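Local coordinates for type IV pilus assembly protein PilF (Thermus thermophilus HB8, PDB 5OIU) that probably hydrolyses ATP as a hexameric motor that powers the assembly of type IV pili, at residues C[61-65]-C[105-109]. Sequence-based numbering, arbitrary orientation.
Sequences ISVVK and EKAVM
Ile-61, Val-64 and Lys-65 of helix 57-67 meet Glu-105, Ala-107 and Met-109 of strand 104-111 in a two-layer alpha/beta arrangement, the helix lying on one face of the six-stranded antiparallel sheet that precedes the P-loop ATPase core. The two short segments run at 43° to each other, their axes 9.9 Å apart. Lys-65 and Glu-105 form a salt bridge at one end of the contact, their side chains, extended beyond CG, crossing at roughly a right angle. NZ of Lys-65 lies 3.1 Å from OE2 of Glu-105, which accepts on its syn lone pair, while a second bond to OE1 is weak; the ammonium also binds the carbonyl oxygen of Asn-71. Ile-61 packs alongside the carboxylate, its CG2 lying 3.6 Å from Glu-105 OE1. CG1, set beside the backbone N (chi1 -74°), carries CD1 to the strand, 3.5 Å from the backbone O of Glu-105 and 3.7 Å from CB of Ala-107. A leucine in place of Glu-105 would probably leave the buried ammonium of Lys-65 without its carboxylate mate, held by the Asn-71 carbonyl but with its charge uncompensated here. Farther along, Val-64 and Met-109 reach toward each other, and Leu-96 of the adjacent strand touches both. Here CG1 of Val-64, anti to the backbone N (chi1 167°), meets the sulfur SD of Met-109 at 4.2 Å.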
ATOM      1  N   ILE C  61     -39.799  18.218   6.649  1.00 50.04           N
ATOM      2  CA  ILE C  61     -38.538  17.591   6.258  1.00 46.13           C
ATOM      3  C   ILE C  61     -38.485  16.140   6.716  1.00 46.27           C
ATOM      4  O   ILE C  61     -37.828  15.305   6.089  1.00 49.79           O
ATOM      5  CB  ILE C  61     -37.358  18.426   6.805  1.00 46.50           C
ATOM      6  CG1 ILE C  61     -37.211  19.697   5.983  1.00 46.48           C
ATOM      7  CG2 ILE C  61     -36.028  17.663   6.786  1.00 42.24           C
ATOM      8  CD1 ILE C  61     -36.549  19.465   4.655  1.00 44.02           C
ATOM      9  N   SER C  62     -39.175  15.807   7.802  1.00 51.30           N
ATOM     10  CA  SER C  62     -39.164  14.423   8.259  1.00 52.88           C
ATOM     11  C   SER C  62     -39.964  13.533   7.318  1.00 51.01           C
ATOM     12  O   SER C  62     -39.509  12.451   6.936  1.00 47.96           O
ATOM     13  CB  SER C  62     -39.704  14.337   9.684  1.00 57.12           C
ATOM     14  OG  SER C  62     -39.143  13.225  10.361  1.00 68.26           O
ATOM     15  N   VAL C  63     -41.162  13.980   6.927  1.00 53.49           N
ATOM     16  CA  VAL C  63     -41.979  13.207   5.991  1.00 54.34           C
ATOM     17  C   VAL C  63     -41.221  12.985   4.694  1.00 51.92           C
ATOM     18  O   VAL C  63     -41.184  11.878   4.142  1.00 52.93           O
ATOM     19  CB  VAL C  63     -43.318  13.917   5.727  1.00 53.11           C
ATOM     20  CG1 VAL C  63     -44.115  13.148   4.714  1.00 47.46           C
ATOM     21  CG2 VAL C  63     -44.094  14.067   7.017  1.00 59.31           C
ATOM     22  N   VAL C  64     -40.598  14.047   4.199  1.00 49.53           N
ATOM     23  CA  VAL C  64     -39.879  13.986   2.939  1.00 51.03           C
ATOM     24  C   VAL C  64     -38.646  13.091   3.061  1.00 50.72           C
ATOM     25  O   VAL C  64     -38.321  12.324   2.143  1.00 42.33           O
ATOM     26  CB  VAL C  64     -39.543  15.424   2.518  1.00 46.96           C
ATOM     27  CG1 VAL C  64     -38.551  15.437   1.433  1.00 44.55           C
ATOM     28  CG2 VAL C  64     -40.807  16.120   2.088  1.00 46.38           C
ATOM     29  N   LYS C  65     -37.960  13.147   4.211  1.00 50.90           N
ATOM     30  CA  LYS C  65     -36.782  12.310   4.422  1.00 46.23           C
ATOM     31  C   LYS C  65     -37.163  10.843   4.491  1.00 48.97           C
ATOM     32  O   LYS C  65     -36.509   9.997   3.866  1.00 52.00           O
ATOM     33  CB  LYS C  65     -36.042  12.718   5.697  1.00 48.96           C
ATOM     34  CG  LYS C  65     -34.902  13.669   5.468  1.00 46.82           C
ATOM     35  CD  LYS C  65     -34.132  13.891   6.733  1.00 50.49           C
ATOM     36  CE  LYS C  65     -33.249  15.110   6.626  1.00 48.33           C
ATOM     37  NZ  LYS C  65     -32.250  15.106   7.727  1.00 50.98           N
ATOM     38  N   GLU C 105     -33.102  22.960   6.997  1.00 45.39           N
ATOM     39  CA  GLU C 105     -32.853  22.130   5.826  1.00 44.50           C
ATOM     40  C   GLU C 105     -33.792  22.497   4.685  1.00 42.14           C
ATOM     41  O   GLU C 105     -35.011  22.592   4.870  1.00 37.39           O
ATOM     42  CB  GLU C 105     -33.000  20.652   6.165  1.00 44.91           C
ATOM     43  CG  GLU C 105     -31.978  20.193   7.175  1.00 46.58           C
ATOM     44  CD  GLU C 105     -32.088  18.718   7.446  1.00 52.64           C
ATOM     45  OE1 GLU C 105     -32.887  18.345   8.336  1.00 55.70           O
ATOM     46  OE2 GLU C 105     -31.398  17.940   6.745  1.00 47.58           O
ATOM     47  N   LYS C 106     -33.216  22.699   3.509  1.00 40.83           N
ATOM     48  CA  LYS C 106     -33.977  22.933   2.299  1.00 40.24           C
ATOM     49  C   LYS C 106     -34.100  21.616   1.563  1.00 42.09           C
ATOM     50  O   LYS C 106     -33.141  20.847   1.482  1.00 42.92           O
ATOM     51  CB  LYS C 106     -33.312  23.980   1.405  1.00 36.08           C
ATOM     52  CG  LYS C 106     -33.945  24.039   0.033  1.00 38.09           C
ATOM     53  CD  LYS C 106     -33.416  25.148  -0.852  1.00 35.99           C
ATOM     54  CE  LYS C 106     -34.184  25.129  -2.174  1.00 36.71           C
ATOM     55  NZ  LYS C 106     -33.831  26.204  -3.105  1.00 33.98           N
ATOM     56  N   ALA C 107     -35.285  21.332   1.056  1.00 41.54           N
ATOM     57  CA  ALA C 107     -35.502  20.101   0.318  1.00 40.33           C
ATOM     58  C   ALA C 107     -35.881  20.459  -1.108  1.00 42.36           C
ATOM     59  O   ALA C 107     -36.725  21.334  -1.327  1.00 39.41           O
ATOM     60  CB  ALA C 107     -36.580  19.254   0.985  1.00 40.69           C
ATOM     61  N   VAL C 108     -35.232  19.822  -2.080  1.00 42.04           N
ATOM     62  CA  VAL C 108     -35.621  19.952  -3.478  1.00 40.20           C
ATOM     63  C   VAL C 108     -36.063  18.579  -3.953  1.00 42.72           C
ATOM     64  O   VAL C 108     -35.388  17.573  -3.689  1.00 42.04           O
ATOM     65  CB  VAL C 108     -34.487  20.510  -4.364  1.00 38.53           C
ATOM     66  CG1 VAL C 108     -34.892  20.451  -5.835  1.00 37.09           C
ATOM     67  CG2 VAL C 108     -34.156  21.960  -3.995  1.00 32.03           C
ATOM     68  N   MET C 109     -37.209  18.528  -4.619  1.00 39.71           N
ATOM     69  CA  MET C 109     -37.678  17.299  -5.237  1.00 38.55           C
ATOM     70  C   MET C 109     -37.868  17.551  -6.727  1.00 41.09           C
ATOM     71  O   MET C 109     -38.772  18.296  -7.123  1.00 38.05           O
ATOM     72  CB  MET C 109     -38.965  16.822  -4.572  1.00 38.30           C
ATOM     73  CG  MET C 109     -38.728  16.090  -3.262  1.00 42.47           C
ATOM     74  SD  MET C 109     -40.227  15.615  -2.386  1.00 44.35           S
ATOM     75  CE  MET C 109     -41.080  17.193  -2.270  1.00 38.71           C
TER